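Side-chain contacts in uncharacterized protein BAD_0989 (Bifidobacterium adolescentis ATCC 15703, PDB 3CYM), which is uncharacterised but probably binds nucleic acid and may act as a 3'-5' exonuclease related to ribonuclease D: residues Pro255-Ser260 / Pro305-Ile310; Asn285-Ile290 / Met299-Ala304; Val237-Thr242 / Lys316-Asp321; Phe51-Glu56 / Glu246-Tyr251. All coordinates share one frame; numbering follows the deposited sequence.

Interaction 1: residues Pro255-Ser260 / Pro305-Ile310; sequences PTLLLS and PIQRKI
Within the HRDC region, the short helix 255-258 offers L257 and L258 to Q307 of helix 304-307 and I310 of the turn that follows. The polar half of the contact is one nearly straight hydrogen bond: Q307 NE2 donates to the backbone oxygen L257 O at 2.8 Å, with an N-H...O angle of 171°. L257 O lies almost in the plane of the Q307 amide, whereas the donor stands 21° out of the carbonyl plane. Q307 suits this place because its chain is long enough to leave the helix and carry an amide across. CG lies opposite the carbonyl carbon (chi1 -69°) and the chain runs on extended, bringing CD within 3.6 Å of L257 O. Both ends of this buried amide are used further: NE2 also bonds V288 O, and OE1 receives R287 NH1. The type I turn Q307-I310 brings I310 round to L258, the residue next to L257. There I310 CD1 rests against both methyls of L258, at 3.7 Å from L258 CD2 and 3.8 Å from L258 CD1, the two side chains meeting at about a right angle. Branched aliphatic residues fit such a buried place, where methyl groups touch and the side chains bring no polar atom in need of a partner. W315 also packs on I310, while L247 of helix 231-250 touches L258.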
# COMPACT_ATOMS: atom_id res chain seq x y z
N PRO A 255 1.02 8.43 -14.00
CA PRO A 255 1.77 9.65 -14.32
C PRO A 255 3.03 9.43 -15.18
O PRO A 255 3.28 10.22 -16.09
CB PRO A 255 2.15 10.19 -12.95
CG PRO A 255 1.08 9.71 -12.06
CD PRO A 255 0.65 8.38 -12.58
N THR A 256 3.77 8.36 -14.90
CA THR A 256 5.03 8.09 -15.61
C THR A 256 4.83 7.53 -17.02
O THR A 256 5.80 7.32 -17.75
CB THR A 256 5.93 7.15 -14.80
OG1 THR A 256 5.17 6.03 -14.37
CG2 THR A 256 6.50 7.88 -13.58
N LEU A 257 3.58 7.26 -17.39
CA LEU A 257 3.25 6.93 -18.77
C LEU A 257 3.12 8.20 -19.61
O LEU A 257 3.32 8.17 -20.83
CB LEU A 257 1.97 6.07 -18.84
CG LEU A 257 2.13 4.59 -18.49
CD1 LEU A 257 0.79 3.93 -18.21
CD2 LEU A 257 2.86 3.85 -19.60
N LEU A 258 2.80 9.31 -18.96
CA LEU A 258 2.66 10.59 -19.64
C LEU A 258 4.00 11.28 -19.85
O LEU A 258 4.23 11.93 -20.87
CB LEU A 258 1.73 11.51 -18.85
CG LEU A 258 0.27 11.07 -18.79
CD1 LEU A 258 -0.57 12.21 -18.24
CD2 LEU A 258 -0.24 10.63 -20.18
N LEU A 259 4.88 11.15 -18.86
CA LEU A 259 6.18 11.79 -18.87
C LEU A 259 7.07 11.04 -17.88
O LEU A 259 6.69 10.82 -16.72
CB LEU A 259 6.05 13.28 -18.51
CG LEU A 259 7.28 14.19 -18.53
CD1 LEU A 259 7.80 14.42 -19.95
CD2 LEU A 259 6.95 15.51 -17.87
N SER A 260 8.24 10.62 -18.36
CA SER A 260 9.21 9.91 -17.54
C SER A 260 9.91 10.85 -16.55
O SER A 260 9.97 12.06 -16.77
CB SER A 260 10.25 9.26 -18.43
OG SER A 260 11.07 10.25 -19.03
N PRO A 305 -3.15 5.87 -27.23
CA PRO A 305 -4.02 7.01 -27.61
C PRO A 305 -4.21 8.09 -26.55
O PRO A 305 -4.46 9.24 -26.91
CB PRO A 305 -5.36 6.34 -27.93
CG PRO A 305 -4.99 4.94 -28.30
CD PRO A 305 -3.91 4.60 -27.33
N ILE A 306 -4.10 7.74 -25.27
CA ILE A 306 -4.11 8.73 -24.19
C ILE A 306 -2.76 9.44 -24.15
O ILE A 306 -2.70 10.66 -23.99
CB ILE A 306 -4.49 8.11 -22.80
CG1 ILE A 306 -5.97 7.73 -22.75
CG2 ILE A 306 -4.25 9.10 -21.67
CD1 ILE A 306 -6.27 6.30 -23.12
N GLN A 307 -1.68 8.68 -24.31
CA GLN A 307 -0.34 9.27 -24.31
C GLN A 307 -0.18 10.30 -25.42
O GLN A 307 0.36 11.38 -25.18
CB GLN A 307 0.73 8.19 -24.44
CG GLN A 307 0.86 7.29 -23.24
CD GLN A 307 1.85 6.18 -23.50
OE1 GLN A 307 1.60 5.29 -24.31
NE2 GLN A 307 2.99 6.23 -22.82
N ARG A 308 -0.69 9.98 -26.61
CA ARG A 308 -0.65 10.85 -27.80
C ARG A 308 -1.48 12.11 -27.61
O ARG A 308 -1.30 13.09 -28.33
CB ARG A 308 -1.20 10.11 -29.04
CG ARG A 308 -0.41 8.89 -29.51
CD ARG A 308 -0.99 8.37 -30.83
NE ARG A 308 -1.24 6.93 -30.80
CZ ARG A 308 -2.45 6.37 -30.89
NH1 ARG A 308 -3.53 7.13 -31.05
NH2 ARG A 308 -2.57 5.05 -30.85
N LYS A 309 -2.43 12.07 -26.67
CA LYS A 309 -3.35 13.20 -26.43
C LYS A 309 -2.63 14.35 -25.72
O LYS A 309 -3.05 15.50 -25.78
CB LYS A 309 -4.54 12.73 -25.59
CG LYS A 309 -5.88 13.25 -26.04
CD LYS A 309 -6.70 12.15 -26.72
CE LYS A 309 -7.46 11.32 -25.68
NZ LYS A 309 -8.14 10.13 -26.30
N ILE A 310 -1.55 14.01 -25.03
CA ILE A 310 -0.72 15.01 -24.38
C ILE A 310 0.52 15.25 -25.25
O ILE A 310 1.28 14.33 -25.53
CB ILE A 310 -0.41 14.59 -22.92
CG1 ILE A 310 -1.66 14.82 -22.07
CG2 ILE A 310 0.72 15.40 -22.34
CD1 ILE A 310 -2.17 13.59 -21.40

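Interaction 2: residues Asn285-Ile290 / Met299-Ala304; sequences NERVRI and MFERYA
R287 and R289 converge on the carboxylate of E301, and R287 does most of the work. From its CB the chain sets out with CG trans to the backbone N (chi1 180°) and runs extended as far as CD, which passes 4.2 Å from A304 O. A bend at chi3 (73°) then turns the flat end over A304: the methyl A304 CB lies above one guanidinium face, 3.5 Å from R287 NH1. At the tip, R287 NH2 bonds E301 OE2 at 3.0 Å, using the syn lone pair, and NH1 adds weak bonds to both carboxylate oxygens. Replacing R287 by a methionine would remove this charge and probably leave E301 OE2 without its main partner and the A304 methyl without the flat group beside it. R289 NH2 approaches E301 OE1 at 3.1 Å, a weak bond, made doubtful as well by a second modelled conformation of R289. A water ties E301 OE1 to I290 N. Small A304 leaves room for the guanidinium, and the single carboxylate offsets part of the charge of the two arginines in this surface salt-bridge network. Next to it, I290 CG2 sits over the face of the F300 ring, 4.0 Å from its centroid, a CH-pi contact. The loop before helix 296-301 is thus fastened to that helix and to A304 at the start of helix 304-307, and L257 of helix 255-258 packs against both I290 and F300.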
# COMPACT_ATOMS: atom_id res chain seq x y z
N ASN A 285 10.16 14.79 -26.27
CA ASN A 285 9.42 14.93 -27.53
C ASN A 285 8.85 13.61 -28.07
O ASN A 285 8.16 13.59 -29.09
CB ASN A 285 10.28 15.61 -28.61
CG ASN A 285 10.48 17.08 -28.35
OD1 ASN A 285 9.78 17.92 -28.92
ND2 ASN A 285 11.41 17.41 -27.47
N GLU A 286 9.15 12.52 -27.38
CA GLU A 286 8.62 11.22 -27.78
C GLU A 286 7.76 10.60 -26.70
O GLU A 286 7.95 10.86 -25.51
CB GLU A 286 9.74 10.26 -28.18
CG GLU A 286 10.12 10.35 -29.65
CD GLU A 286 11.56 9.95 -29.91
OE1 GLU A 286 12.09 9.10 -29.16
OE2 GLU A 286 12.16 10.50 -30.86
N ARG A 287 6.82 9.77 -27.14
CA ARG A 287 5.93 9.01 -26.28
C ARG A 287 6.72 8.02 -25.43
O ARG A 287 7.66 7.39 -25.91
CB ARG A 287 4.91 8.26 -27.15
CG ARG A 287 3.93 7.41 -26.39
CD ARG A 287 2.78 6.96 -27.27
NE ARG A 287 3.12 5.92 -28.24
CZ ARG A 287 3.18 4.62 -27.98
NH1 ARG A 287 2.97 4.16 -26.76
NH2 ARG A 287 3.46 3.76 -28.96
N VAL A 288 6.34 7.92 -24.15
CA VAL A 288 6.92 6.95 -23.22
C VAL A 288 6.59 5.53 -23.69
O VAL A 288 5.43 5.22 -23.98
CB VAL A 288 6.41 7.20 -21.77
CG1 VAL A 288 6.78 6.06 -20.82
CG2 VAL A 288 6.92 8.53 -21.23
N ARG A 289 7.62 4.69 -23.79
CA ARG A 289 7.44 3.31 -24.24
C ARG A 289 7.92 2.31 -23.20
O ARG A 289 9.11 2.24 -22.87
CB ARG A 289 8.14 3.09 -25.59
CG ARG A 289 7.47 3.79 -26.78
CD ARG A 289 6.52 2.87 -27.55
NE ARG A 289 7.18 2.19 -28.67
CZ ARG A 289 6.60 1.29 -29.46
NH1 ARG A 289 7.29 0.74 -30.46
NH2 ARG A 289 5.34 0.93 -29.27
N ILE A 290 6.98 1.53 -22.67
CA ILE A 290 7.33 0.50 -21.70
C ILE A 290 7.78 -0.76 -22.44
O ILE A 290 6.98 -1.40 -23.13
CB ILE A 290 6.15 0.17 -20.71
CG1 ILE A 290 5.62 1.44 -20.02
CG2 ILE A 290 6.57 -0.90 -19.69
CD1 ILE A 290 6.65 2.23 -19.21
N MET A 299 -0.10 -4.71 -23.21
CA MET A 299 -1.06 -4.23 -22.22
C MET A 299 -0.87 -2.75 -21.89
O MET A 299 -1.84 -2.04 -21.65
CB MET A 299 -1.02 -5.10 -20.96
CG MET A 299 -2.32 -5.08 -20.16
SD MET A 299 -3.76 -5.87 -20.94
CE MET A 299 -3.06 -7.38 -21.59
N PHE A 300 0.38 -2.29 -21.91
CA PHE A 300 0.69 -0.86 -21.75
C PHE A 300 0.37 -0.09 -23.02
O PHE A 300 -0.13 1.03 -22.94
CB PHE A 300 2.16 -0.64 -21.37
CG PHE A 300 2.45 -0.88 -19.92
CD1 PHE A 300 2.13 0.08 -18.97
CD2 PHE A 300 3.04 -2.06 -19.51
CE1 PHE A 300 2.38 -0.14 -17.63
CE2 PHE A 300 3.30 -2.29 -18.17
CZ PHE A 300 2.97 -1.33 -17.23
N GLU A 301 0.64 -0.70 -24.17
CA GLU A 301 0.42 -0.08 -25.49
C GLU A 301 -1.02 0.36 -25.76
O GLU A 301 -1.26 1.19 -26.64
CB GLU A 301 0.92 -1.00 -26.62
CG GLU A 301 2.41 -0.90 -26.91
CD GLU A 301 2.86 0.51 -27.21
OE1 GLU A 301 3.85 0.95 -26.60
OE2 GLU A 301 2.21 1.20 -28.03
N ARG A 302 -1.95 -0.21 -25.00
CA ARG A 302 -3.37 0.18 -25.02
C ARG A 302 -3.57 1.64 -24.62
O ARG A 302 -4.56 2.26 -24.99
CB ARG A 302 -4.17 -0.70 -24.06
CG ARG A 302 -4.58 -2.04 -24.64
CD ARG A 302 -4.78 -3.10 -23.56
NE ARG A 302 -5.89 -2.82 -22.65
CZ ARG A 302 -5.74 -2.44 -21.38
NH1 ARG A 302 -4.53 -2.24 -20.86
NH2 ARG A 302 -6.82 -2.23 -20.62
N TYR A 303 -2.62 2.17 -23.85
CA TYR A 303 -2.70 3.54 -23.35
C TYR A 303 -2.08 4.57 -24.28
O TYR A 303 -2.10 5.77 -23.98
CB TYR A 303 -2.08 3.62 -21.95
CG TYR A 303 -2.94 2.93 -20.91
CD1 TYR A 303 -3.89 3.64 -20.19
CD2 TYR A 303 -2.82 1.55 -20.68
CE1 TYR A 303 -4.70 3.01 -19.26
CE2 TYR A 303 -3.62 0.91 -19.74
CZ TYR A 303 -4.56 1.65 -19.04
OH TYR A 303 -5.36 1.04 -18.10
N ALA A 304 -1.55 4.10 -25.41
CA ALA A 304 -0.96 4.97 -26.44
C ALA A 304 -1.85 6.13 -26.92
O ALA A 304 -1.36 7.25 -27.01
CB ALA A 304 -0.41 4.17 -27.61
O HOH W 1 4.35 1.32 -24.11

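Interaction 3: residues Val237-Thr242 / Lys316-Asp321; sequences VRALWT and KNIIQD
I318 drives one methyl, CG2, against A239 and the neighbouring L240. Its first torsion (chi1 -66°) places CG1 opposite the carbonyl carbon and CG2 opposite the backbone N, and it is CG2 that meets the other helix: it lies 3.7 Å from A239 CB and 3.5 Å from A239 O. Alanine suits this point because a methyl-sized side chain lets the isoleucine come down onto the backbone of its neighbour. The short segments approach with axes 9.0 Å apart, running roughly antiparallel at 144°. L240 widens the contact from beside A239. Its chi1 of -77° sets CG beside the backbone N; CD1 continues the extended chain, and the other branch, CD2, lies 4.1 Å from I318 CG2. The same methyl comes 4.2 Å from I319 CG1. I319 repeats the first torsion of I318 but presents the opposite branch, CG1 instead of CG2; this touch is less certain, since I319 was modelled in two conformations. Leucine is long enough to reach between these isoleucines, meeting both obliquely. The side chains that meet are all aliphatic, though I318 CG2 also rests on backbone atoms of A239. Helices 231-250 and 312-323 thus pack together in the helical part of the chain that includes the HRDC region, with I264 and V267 of helix 261-270 touching L240 and F278 of helix 275-279 touching I319.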
# COMPACT_ATOMS: atom_id res chain seq x y z
N VAL A 237 11.39 20.75 -11.88
CA VAL A 237 10.89 19.45 -11.40
C VAL A 237 9.52 19.59 -10.71
O VAL A 237 8.59 18.86 -11.03
CB VAL A 237 11.90 18.77 -10.45
CG1 VAL A 237 11.29 17.53 -9.81
CG2 VAL A 237 13.17 18.40 -11.21
N ARG A 238 9.40 20.56 -9.80
CA ARG A 238 8.13 20.85 -9.15
C ARG A 238 7.01 21.13 -10.14
O ARG A 238 5.93 20.56 -10.03
CB ARG A 238 8.27 22.05 -8.20
CG ARG A 238 7.04 22.27 -7.33
CD ARG A 238 7.25 23.37 -6.31
NE ARG A 238 7.68 24.63 -6.92
CZ ARG A 238 7.81 25.77 -6.25
NH1 ARG A 238 8.21 26.87 -6.88
NH2 ARG A 238 7.54 25.83 -4.95
N ALA A 239 7.28 22.01 -11.11
CA ALA A 239 6.28 22.45 -12.08
C ALA A 239 5.85 21.32 -13.02
O ALA A 239 4.66 21.16 -13.30
CB ALA A 239 6.80 23.64 -12.87
N LEU A 240 6.82 20.54 -13.48
CA LEU A 240 6.58 19.37 -14.33
C LEU A 240 5.82 18.25 -13.63
O LEU A 240 4.87 17.70 -14.20
CB LEU A 240 7.89 18.83 -14.91
CG LEU A 240 8.52 19.60 -16.08
CD1 LEU A 240 9.86 18.99 -16.35
CD2 LEU A 240 7.66 19.54 -17.34
N TRP A 241 6.25 17.90 -12.41
CA TRP A 241 5.55 16.91 -11.60
C TRP A 241 4.08 17.27 -11.39
O TRP A 241 3.21 16.40 -11.48
CB TRP A 241 6.21 16.73 -10.22
CG TRP A 241 5.63 15.58 -9.43
CD1 TRP A 241 6.12 14.30 -9.37
CD2 TRP A 241 4.45 15.59 -8.60
NE1 TRP A 241 5.32 13.52 -8.57
CE2 TRP A 241 4.29 14.29 -8.08
CE3 TRP A 241 3.51 16.58 -8.25
CZ2 TRP A 241 3.23 13.94 -7.22
CZ3 TRP A 241 2.44 16.24 -7.40
CH2 TRP A 241 2.32 14.93 -6.90
N THR A 242 3.84 18.54 -11.10
CA THR A 242 2.50 19.04 -10.78
C THR A 242 1.57 18.93 -11.98
O THR A 242 0.46 18.39 -11.86
CB THR A 242 2.55 20.50 -10.28
OG1 THR A 242 3.40 20.58 -9.13
CG2 THR A 242 1.15 21.01 -9.91
N LYS A 316 6.58 22.08 -22.68
CA LYS A 316 7.34 23.27 -23.07
C LYS A 316 6.84 24.54 -22.37
O LYS A 316 7.63 25.30 -21.83
CB LYS A 316 7.32 23.42 -24.60
CG LYS A 316 8.03 24.65 -25.16
CD LYS A 316 8.36 24.49 -26.65
CE LYS A 316 7.12 24.29 -27.53
NZ LYS A 316 6.34 25.54 -27.72
N ASN A 317 5.52 24.73 -22.37
CA ASN A 317 4.85 25.84 -21.67
C ASN A 317 5.10 25.84 -20.16
O ASN A 317 5.20 26.89 -19.54
CB ASN A 317 3.33 25.78 -21.89
CG ASN A 317 2.91 26.07 -23.33
OD1 ASN A 317 3.59 26.77 -24.07
ND2 ASN A 317 1.75 25.52 -23.72
N ILE A 318 5.16 24.65 -19.58
CA ILE A 318 5.39 24.50 -18.14
C ILE A 318 6.83 24.89 -17.79
O ILE A 318 7.05 25.57 -16.78
CB ILE A 318 5.01 23.06 -17.67
CG1 ILE A 318 3.50 22.82 -17.81
CG2 ILE A 318 5.47 22.79 -16.24
CD1 ILE A 318 2.60 23.81 -17.05
N ILE A 319 7.78 24.48 -18.63
CA ILE A 319 9.19 24.81 -18.41
C ILE A 319 9.39 26.34 -18.48
O ILE A 319 10.14 26.90 -17.66
CB ILE A 319 10.13 24.03 -19.38
CG1 ILE A 319 9.98 22.52 -19.16
CG2 ILE A 319 11.60 24.43 -19.20
CD1 ILE A 319 10.48 21.66 -20.33
N GLN A 320 8.70 26.99 -19.42
CA GLN A 320 8.67 28.45 -19.54
C GLN A 320 8.21 29.13 -18.25
O GLN A 320 8.87 30.05 -17.78
CB GLN A 320 7.73 28.87 -20.67
CG GLN A 320 8.40 29.49 -21.87
CD GLN A 320 7.50 30.52 -22.54
OE1 GLN A 320 6.28 30.36 -22.60
NE2 GLN A 320 8.11 31.60 -23.04
N ASP A 321 7.09 28.67 -17.72
CA ASP A 321 6.52 29.16 -16.45
C ASP A 321 7.49 29.01 -15.28
O ASP A 321 7.69 29.95 -14.52
CB ASP A 321 5.23 28.40 -16.12
CG ASP A 321 4.15 28.62 -17.14
OD1 ASP A 321 4.23 29.61 -17.91
OD2 ASP A 321 3.20 27.80 -17.18

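Interaction 4: residues Phe51-Glu56 / Glu246-Tyr251; sequences FRYGHE and ELAREY
Y53 meets A248 and R249, and the residues before it have anchors of their own. F51 comes first, its ring stacked on that of F300 and its backbone bonded to A254; R52 follows with a salt bridge to D252. Then the chain turns Y53 onto helix 231-250. With CG trans to the backbone N (chi1 175°), its ring lies along R249, both side chains pointing the same way. R249 CB stands over the ring face, 3.8 Å from the centroid, in a CH-pi contact, while A248 CB touches Y53 CD1 at 3.7 Å. Tyrosine suits the place because it joins a broad apolar face to a polar end. Its hydroxyl lies above one face of the R249 guanidinium without bonding to it; instead, Y53 OH hydrogen-bonds D245, and R249 NH1 forms a salt bridge with the same carboxylate. Trading Y53 for an alanine would probably leave R249 without the ring beneath its chain and D245 without its hydroxyl mate. The contact joins the loop between strands 40-47 and 57-65 of the exonuclease sheet, the former carrying sodium ligands D44 and E46, to the last turn of helix 231-250.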
# COMPACT_ATOMS: atom_id res chain seq x y z
N PHE A 51 -0.83 1.24 -14.38
CA PHE A 51 -1.63 1.51 -15.58
C PHE A 51 -2.52 2.75 -15.44
O PHE A 51 -2.34 3.74 -16.16
CB PHE A 51 -2.49 0.29 -15.94
CG PHE A 51 -1.68 -0.92 -16.29
CD1 PHE A 51 -1.27 -1.15 -17.60
CD2 PHE A 51 -1.35 -1.86 -15.30
CE1 PHE A 51 -0.53 -2.28 -17.93
CE2 PHE A 51 -0.61 -2.99 -15.62
CZ PHE A 51 -0.19 -3.20 -16.93
N ARG A 52 -3.49 2.68 -14.54
CA ARG A 52 -4.38 3.81 -14.25
C ARG A 52 -3.72 4.79 -13.29
O ARG A 52 -2.59 4.55 -12.84
CB ARG A 52 -5.73 3.33 -13.69
CG ARG A 52 -6.58 2.54 -14.68
CD ARG A 52 -6.78 3.30 -15.97
NE ARG A 52 -7.42 2.51 -17.00
CZ ARG A 52 -8.67 2.69 -17.43
NH1 ARG A 52 -9.16 1.91 -18.37
NH2 ARG A 52 -9.42 3.66 -16.91
N TYR A 53 -4.42 5.88 -12.96
CA TYR A 53 -3.84 6.96 -12.15
C TYR A 53 -3.36 6.55 -10.76
O TYR A 53 -2.15 6.53 -10.50
CB TYR A 53 -4.80 8.15 -12.05
CG TYR A 53 -4.31 9.24 -11.12
CD1 TYR A 53 -3.18 10.01 -11.43
CD2 TYR A 53 -4.96 9.51 -9.91
CE1 TYR A 53 -2.73 11.00 -10.59
CE2 TYR A 53 -4.51 10.50 -9.05
CZ TYR A 53 -3.40 11.24 -9.40
OH TYR A 53 -2.95 12.23 -8.55
N GLY A 54 -4.30 6.22 -9.87
CA GLY A 54 -3.96 5.98 -8.47
C GLY A 54 -4.31 4.59 -8.00
O GLY A 54 -3.94 3.60 -8.62
N HIS A 55 -5.03 4.54 -6.88
CA HIS A 55 -5.33 3.27 -6.23
C HIS A 55 -6.84 3.07 -6.11
O HIS A 55 -7.35 2.65 -5.07
CB HIS A 55 -4.62 3.19 -4.88
CG HIS A 55 -3.16 3.52 -4.96
ND1 HIS A 55 -2.22 2.64 -5.46
CD2 HIS A 55 -2.48 4.65 -4.66
CE1 HIS A 55 -1.03 3.21 -5.44
NE2 HIS A 55 -1.16 4.43 -4.96
N GLU A 56 -7.54 3.38 -7.20
CA GLU A 56 -8.96 3.09 -7.32
C GLU A 56 -9.12 1.59 -7.57
O GLU A 56 -8.37 0.99 -8.36
CB GLU A 56 -9.56 3.89 -8.48
CG GLU A 56 -11.07 3.77 -8.64
CD GLU A 56 -11.59 4.37 -9.95
OE1 GLU A 56 -10.91 5.23 -10.55
OE2 GLU A 56 -12.70 3.97 -10.38
N GLU A 246 -1.78 16.46 -12.59
CA GLU A 246 -3.11 16.95 -12.98
C GLU A 246 -3.66 16.18 -14.18
O GLU A 246 -4.78 15.68 -14.14
CB GLU A 246 -3.04 18.44 -13.34
CG GLU A 246 -2.76 19.35 -12.18
CD GLU A 246 -2.55 20.79 -12.60
OE1 GLU A 246 -2.77 21.11 -13.79
OE2 GLU A 246 -2.15 21.60 -11.73
N LEU A 247 -2.84 16.10 -15.22
CA LEU A 247 -3.19 15.44 -16.48
C LEU A 247 -3.32 13.93 -16.33
O LEU A 247 -4.10 13.31 -17.03
CB LEU A 247 -2.16 15.77 -17.56
CG LEU A 247 -2.20 17.23 -18.05
CD1 LEU A 247 -0.95 17.62 -18.82
CD2 LEU A 247 -3.43 17.49 -18.90
N ALA A 248 -2.55 13.34 -15.42
CA ALA A 248 -2.63 11.91 -15.16
C ALA A 248 -3.94 11.55 -14.47
O ALA A 248 -4.52 10.49 -14.73
CB ALA A 248 -1.46 11.45 -14.34
N ARG A 249 -4.40 12.44 -13.59
CA ARG A 249 -5.67 12.26 -12.86
C ARG A 249 -6.86 12.51 -13.79
O ARG A 249 -7.84 11.77 -13.76
CB ARG A 249 -5.72 13.22 -11.67
CG ARG A 249 -6.96 13.06 -10.78
CD ARG A 249 -7.10 14.18 -9.75
NE ARG A 249 -6.12 14.07 -8.66
CZ ARG A 249 -5.01 14.79 -8.56
NH1 ARG A 249 -4.19 14.60 -7.53
NH2 ARG A 249 -4.70 15.69 -9.49
N GLU A 250 -6.75 13.55 -14.61
CA GLU A 250 -7.79 13.94 -15.55
C GLU A 250 -8.01 12.85 -16.60
O GLU A 250 -9.15 12.53 -16.94
CB GLU A 250 -7.41 15.26 -16.23
CG GLU A 250 -8.31 15.70 -17.37
CD GLU A 250 -7.82 16.95 -18.07
OE1 GLU A 250 -6.69 17.41 -17.77
OE2 GLU A 250 -8.57 17.47 -18.93
N TYR A 251 -6.91 12.29 -17.10
CA TYR A 251 -6.96 11.27 -18.15
C TYR A 251 -6.92 9.83 -17.64
O TYR A 251 -6.93 8.89 -18.44
CB TYR A 251 -5.86 11.51 -19.18
CG TYR A 251 -6.17 12.67 -20.10
CD1 TYR A 251 -6.92 12.48 -21.25
CD2 TYR A 251 -5.72 13.95 -19.81
CE1 TYR A 251 -7.22 13.53 -22.09
CE2 TYR A 251 -6.02 15.01 -20.65
CZ TYR A 251 -6.76 14.79 -21.79
OH TYR A 251 -7.06 15.83 -22.63

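From the N terminus, the chain reaches the loop 51-56 between two strands of the exonuclease sheet, and interaction 4 closes a long loop when 246-251 returns to it, so the exonuclease and HRDC regions meet there. Interaction 3 starts before that loop is complete, at 237-242, and ends at 316-321, so the two cross along the chain, and both use helix 231-250. Interaction 1, from 255-260 to 305-310, falls within the span of interaction 3, and interaction 2, 285-290 with 299-304, lies within interaction 1. The last two share a polar join between Q307 and the 285-290 loop. R52 and Y303 link interactions 4 and 2, whereas interactions 2 and 3 do not touch.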